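Local atomic coordinates of putative endo-1,4-beta-xylanase (Bacteroides thetaiotaomicron VPI-5482, PDB entry 5MSX), a protein that probably hydrolyses glycosidic bonds in plant pectin as a family 43 glycoside hydrolase, with arabinofuranosidase activity the likely role in a gut bacterium. Residues Met33-Ser38 and Ala275-Gly280; Asp53-Gly58 and Ser62-Val67. All coordinates share one frame; numbering follows the deposited sequence.

Contact 1. Residues Met33-Ser38 and Ala275-Gly280. With EDO (1,2-ethanediol), chain U.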
loop_
_atom_site.group_PDB
_atom_site.type_symbol
_atom_site.label_atom_id
_atom_site.label_comp_id
_atom_site.label_asym_id
_atom_site.label_seq_id
_atom_site.Cartn_x
_atom_site.Cartn_y
_atom_site.Cartn_z
ATOM N N MET C 33 34.149 11.202 0.962
ATOM C CA MET C 33 34.179 10.581 -0.330
ATOM C C MET C 33 32.892 9.783 -0.504
ATOM O O MET C 33 32.671 8.791 0.198
ATOM C CB MET C 33 35.443 9.720 -0.451
ATOM C CG MET C 33 36.683 10.613 -0.492
ATOM S SD MET C 33 38.215 9.720 -0.675
ATOM C CE MET C 33 39.372 11.049 -1.014
ATOM N N ILE C 34 32.020 10.295 -1.382
ATOM C CA ILE C 34 30.765 9.668 -1.704
ATOM C C ILE C 34 30.570 9.624 -3.219
ATOM O O ILE C 34 31.105 10.478 -3.955
ATOM C CB ILE C 34 29.566 10.349 -1.011
ATOM C CG1 ILE C 34 29.370 11.802 -1.476
ATOM C CG2 ILE C 34 29.723 10.274 0.509
ATOM C CD1 ILE C 34 27.936 12.275 -1.324
ATOM N N ALA C 35 29.833 8.611 -3.651
ATOM C CA ALA C 35 29.503 8.394 -5.034
ATOM C C ALA C 35 28.065 7.863 -5.168
ATOM O O ALA C 35 27.431 7.469 -4.183
ATOM C CB ALA C 35 30.477 7.397 -5.631
ATOM N N ASP C 36 27.579 7.839 -6.399
ATOM C CA ASP C 36 26.327 7.194 -6.742
ATOM C C ASP C 36 25.165 7.831 -5.939
ATOM O O ASP C 36 24.269 7.124 -5.468
ATOM C CB ASP C 36 26.367 5.669 -6.469
ATOM C CG ASP C 36 27.664 4.971 -6.953
ATOM O OD1 ASP C 36 28.202 5.304 -8.030
ATOM O OD2 ASP C 36 28.085 4.025 -6.250
ATOM N N ALA C 37 25.191 9.150 -5.800
ATOM C CA ALA C 37 24.335 9.855 -4.846
ATOM C C ALA C 37 22.887 9.960 -5.303
ATOM O O ALA C 37 22.598 10.119 -6.502
ATOM C CB ALA C 37 24.889 11.240 -4.567
ATOM N N SER C 38 21.983 9.848 -4.332
ATOM C CA SER C 38 20.558 10.036 -4.521
ATOM C C SER C 38 20.183 11.126 -3.582
ATOM O O SER C 38 20.264 10.948 -2.382
ATOM C CB SER C 38 19.788 8.754 -4.182
ATOM O OG SER C 38 20.051 7.764 -5.157
ATOM N N ALA C 275 23.484 15.951 -9.931
ATOM C CA ALA C 275 24.567 15.576 -9.029
ATOM C C ALA C 275 25.322 14.479 -9.689
ATOM O O ALA C 275 24.713 13.610 -10.313
ATOM C CB ALA C 275 24.019 15.075 -7.735
ATOM N N TYR C 276 26.646 14.490 -9.546
ATOM C CA TYR C 276 27.483 13.477 -10.194
ATOM C C TYR C 276 28.741 13.170 -9.379
ATOM O O TYR C 276 29.262 14.008 -8.660
ATOM C CB TYR C 276 27.869 13.919 -11.599
ATOM C CG TYR C 276 28.619 15.238 -11.631
ATOM C CD1 TYR C 276 27.936 16.449 -11.561
ATOM C CD2 TYR C 276 30.012 15.282 -11.721
ATOM C CE1 TYR C 276 28.626 17.658 -11.585
ATOM C CE2 TYR C 276 30.695 16.488 -11.730
ATOM C CZ TYR C 276 30.000 17.671 -11.669
ATOM O OH TYR C 276 30.675 18.887 -11.694
ATOM N N LEU C 277 29.222 11.951 -9.512
ATOM C CA LEU C 277 30.535 11.620 -8.973
ATOM C C LEU C 277 31.593 12.131 -9.943
ATOM O O LEU C 277 31.296 12.356 -11.130
ATOM C CB LEU C 277 30.658 10.104 -8.724
ATOM C CG LEU C 277 30.778 9.203 -9.948
ATOM C CD1 LEU C 277 32.188 9.188 -10.551
ATOM C CD2 LEU C 277 30.352 7.767 -9.583
ATOM N N GLU C 278 32.831 12.267 -9.429
ATOM C CA GLU C 278 33.966 12.728 -10.201
ATOM C C GLU C 278 35.131 11.781 -9.893
ATOM O O GLU C 278 35.192 11.213 -8.795
ATOM C CB GLU C 278 34.287 14.200 -9.881
ATOM C CG GLU C 278 35.139 14.937 -10.942
ATOM C CD GLU C 278 36.662 14.879 -10.685
ATOM O OE1 GLU C 278 37.432 15.343 -11.588
ATOM O OE2 GLU C 278 37.097 14.386 -9.582
ATOM N N PHE C 279 35.971 11.535 -10.899
ATOM C CA PHE C 279 37.104 10.567 -10.816
ATOM C C PHE C 279 37.925 10.638 -9.507
ATOM O O PHE C 279 38.324 9.613 -8.951
ATOM C CB PHE C 279 38.029 10.726 -12.046
ATOM C CG PHE C 279 39.216 9.791 -12.037
ATOM C CD1 PHE C 279 39.059 8.442 -12.356
ATOM C CD2 PHE C 279 40.486 10.260 -11.698
ATOM C CE1 PHE C 279 40.140 7.586 -12.348
ATOM C CE2 PHE C 279 41.578 9.400 -11.682
ATOM C CZ PHE C 279 41.409 8.064 -12.013
ATOM N N GLY C 280 38.150 11.851 -9.017
ATOM C CA GLY C 280 38.764 12.068 -7.737
ATOM C C GLY C 280 40.194 11.571 -7.672
ATOM O O GLY C 280 41.013 11.880 -8.560
HETATM C C1 EDO U . 30.510 0.633 -7.912
HETATM O O1 EDO U . 30.011 1.276 -9.095
HETATM C C2 EDO U . 30.131 1.419 -6.681
HETATM O O2 EDO U . 30.119 2.799 -7.002
#
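Leu277 reaches across from the strand 272-278 to the corner where the chain bends at Asp36, and its side chain carries the contact. Leu277 CB leaves the backbone toward 33-38 and lies 4.1 Å from Ala35 CB. A chi1 of 72° puts Leu277 CG between the backbone N and the carbonyl carbon, and the side chain runs alongside Asp36. From CG the methyl CD2 does the remaining touching: Leu277 CD2 packs on Ala35 CB at 4.0 Å and on Asp36 OD1 at 3.6 Å, so one methyl borders both an alanine and a carboxylate oxygen. No hydrogen bond joins the two segments; their backbones come nearest at Ala35 and Leu277, with CA atoms 5.2 Å apart. Family 43 enzymes fold as a five-bladed beta-propeller with the active site at its axis, and this contact lies close to the centre of the chain, joining strands of two separate sheets. Asp36 is the predicted proton acceptor. Its side chain points the same way as that of Leu277, with Asp36 CG anti to the carbonyl carbon (chi1 -45°). O2 of a 1,2-ethanediol, probably from the crystallisation liquor, is modelled 2.5 Å from Asp36 OD2, unusually short, so the exact distance is doubtful; Asp36 OD2 is also hydrogen-bonded to Thr51 OG1. The diol has a second partner in Arg286, while His260, a residue of a calcium site of this protein, packs against the aspartate.

Contact 2. Residues Asp53-Gly58 and Ser62-Val67. With EDO (1,2-ethanediol), chain B.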
loop_
_atom_site.group_PDB
_atom_site.type_symbol
_atom_site.label_atom_id
_atom_site.label_comp_id
_atom_site.label_asym_id
_atom_site.label_seq_id
_atom_site.Cartn_x
_atom_site.Cartn_y
_atom_site.Cartn_z
ATOM N N ASP C 53 32.719 6.011 0.043
ATOM C CA ASP C 53 33.986 5.636 -0.622
ATOM C C ASP C 53 35.104 5.839 0.442
ATOM O O ASP C 53 34.816 6.108 1.593
ATOM C CB ASP C 53 34.216 6.602 -1.833
ATOM C CG ASP C 53 33.995 5.964 -3.219
ATOM O OD1 ASP C 53 33.290 4.916 -3.370
ATOM O OD2 ASP C 53 34.544 6.558 -4.206
ATOM N N GLY C 54 36.372 5.760 0.047
ATOM C CA GLY C 54 37.484 6.136 0.925
ATOM C C GLY C 54 37.876 5.037 1.925
ATOM O O GLY C 54 38.589 5.331 2.880
ATOM N N TYR C 55 37.445 3.785 1.692
ATOM C CA TYR C 55 37.785 2.658 2.567
ATOM C C TYR C 55 39.043 1.841 2.149
ATOM O O TYR C 55 39.395 0.864 2.810
ATOM C CB TYR C 55 36.537 1.788 2.868
ATOM C CG TYR C 55 35.823 2.317 4.102
ATOM C CD1 TYR C 55 35.239 3.578 4.094
ATOM C CD2 TYR C 55 35.802 1.587 5.313
ATOM C CE1 TYR C 55 34.629 4.100 5.225
ATOM C CE2 TYR C 55 35.187 2.095 6.454
ATOM C CZ TYR C 55 34.593 3.350 6.403
ATOM O OH TYR C 55 33.974 3.888 7.495
ATOM N N GLY C 56 39.730 2.246 1.084
ATOM C CA GLY C 56 41.076 1.761 0.840
ATOM C C GLY C 56 41.237 0.399 0.191
ATOM O O GLY C 56 42.370 -0.011 -0.027
ATOM N N GLN C 57 40.153 -0.293 -0.170
ATOM C CA GLN C 57 40.268 -1.608 -0.792
ATOM C C GLN C 57 39.594 -1.694 -2.158
ATOM O O GLN C 57 39.161 -2.769 -2.597
ATOM C CB GLN C 57 39.784 -2.691 0.181
ATOM C CG GLN C 57 40.676 -2.782 1.422
ATOM C CD GLN C 57 40.333 -3.968 2.302
ATOM O OE1 GLN C 57 40.235 -5.098 1.819
ATOM N NE2 GLN C 57 40.122 -3.716 3.594
ATOM N N GLY C 58 39.584 -0.572 -2.877
ATOM C CA GLY C 58 38.834 -0.455 -4.120
ATOM C C GLY C 58 37.389 -0.919 -3.929
ATOM O O GLY C 58 36.745 -0.650 -2.893
ATOM N N SER C 62 33.219 -1.187 1.083
ATOM C CA SER C 62 32.723 0.183 1.002
ATOM C C SER C 62 32.638 0.684 2.413
ATOM O O SER C 62 32.842 -0.075 3.337
ATOM C CB SER C 62 31.333 0.211 0.353
ATOM O OG SER C 62 30.344 -0.271 1.273
ATOM N N GLY C 63 32.310 1.945 2.592
ATOM C CA GLY C 63 31.824 2.398 3.893
ATOM C C GLY C 63 30.406 1.887 4.182
ATOM O O GLY C 63 29.790 1.210 3.372
ATOM N N PRO C 64 29.885 2.210 5.352
ATOM C CA PRO C 64 28.551 1.778 5.727
ATOM C C PRO C 64 27.455 2.694 5.149
ATOM O O PRO C 64 27.782 3.814 4.729
ATOM C CB PRO C 64 28.579 1.910 7.254
ATOM C CG PRO C 64 29.493 3.065 7.490
ATOM C CD PRO C 64 30.562 2.923 6.447
ATOM N N PRO C 65 26.169 2.252 5.190
ATOM C CA PRO C 65 24.976 3.108 4.895
ATOM C C PRO C 65 24.777 4.261 5.852
ATOM O O PRO C 65 24.386 4.045 7.018
ATOM C CB PRO C 65 23.779 2.144 5.009
ATOM C CG PRO C 65 24.296 0.965 5.757
ATOM C CD PRO C 65 25.773 0.862 5.475
ATOM N N VAL C 66 25.038 5.478 5.365
ATOM C CA VAL C 66 24.708 6.691 6.111
ATOM C C VAL C 66 23.905 7.624 5.199
ATOM O O VAL C 66 24.010 7.554 3.961
ATOM C CB VAL C 66 25.956 7.385 6.739
ATOM C CG1 VAL C 66 26.740 6.392 7.611
ATOM C CG2 VAL C 66 26.874 7.987 5.691
ATOM N N VAL C 67 23.063 8.453 5.820
ATOM C CA VAL C 67 22.317 9.470 5.099
ATOM C C VAL C 67 22.728 10.823 5.621
ATOM O O VAL C 67 22.627 11.077 6.805
ATOM C CB VAL C 67 20.776 9.285 5.194
ATOM C CG1 VAL C 67 20.248 9.423 6.629
ATOM C CG2 VAL C 67 20.085 10.287 4.285
HETATM C C1 EDO B . 42.935 3.206 -3.384
HETATM O O1 EDO B . 42.742 3.896 -2.143
HETATM C C2 EDO B . 42.115 1.921 -3.409
HETATM O O2 EDO B . 40.952 2.003 -2.570
#
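The ring of Tyr55 lies under the backbone of Gly63, which crosses one of its faces. The methylene of the glycine makes a CH-pi contact: Gly63 CA stands 3.7 Å from the ring centroid, 18° off the normal, displaced toward the CD1-CE1 rim, where Tyr55 CE1 is 3.5 Å from Gly63 CA. The carbonyl oxygen of Ser62 lies over the same face, Ser62 O being 3.9 Å from Tyr55 CG. Having no side chain, Gly63 lays its main chain directly on the aromatic plane.

The tyrosine torsions account for this placing. With chi1 at -89°, rotated well past the staggered -60°, the side chain swings toward 62-67, and chi2 of 65° turns the flat of the ring to the glycine. Farther out, Pro64 meets the phenol end obliquely, the two side chains crossing at about a right angle, with Pro64 CD 3.7 Å from Tyr55 OH. The hydroxyl itself is hydrogen-bonded to Thr400 OG1, and Arg398 adds a cation-pi interaction with the ring. At the ring edge, in its plane, lies Asp53 O.

Ser62 points its CB away from 53-58, and its hydroxyl folds back on its own chain: Ser62 OG donates to Gly63 O over 2.6 Å, on a lone pair in the carbonyl plane. The same OG is also hydrogen-bonded to Tyr91 N. In 53-58, Gly58 N donates to O2 of a 1,2-ethanediol at 2.9 Å.

Both segments belong to the loop connecting the antiparallel strands 45-52 and 67-70; Gly63 is tied back to Thr52 by a backbone hydrogen bond, while Tyr55 touches Ala401 and Pro64 touches Thr400, both in the loop between strands 386-396 and 403-410.

In the fold
The centres of contacts 1 and 2 lie about 12 Å apart, and both segments of contact 2 fall between the two segments of contact 1 in the sequence. Strand 45-52 connects them: it pairs antiparallel with strands 34-35 and 37-42 and with 67-70, and runs out directly into 53-58. The two also touch, through a probable hydrogen bond from Asp53 N to Met33 O (2.8 Å) and packing of Met33 SD on Gly54 CA. Arg286 adds a bridge, pairing with Asp53. The loop after strand 45-52 thus carries the chain from beside the predicted proton acceptor to Arg398 and Thr400, in the F5/8 type C range.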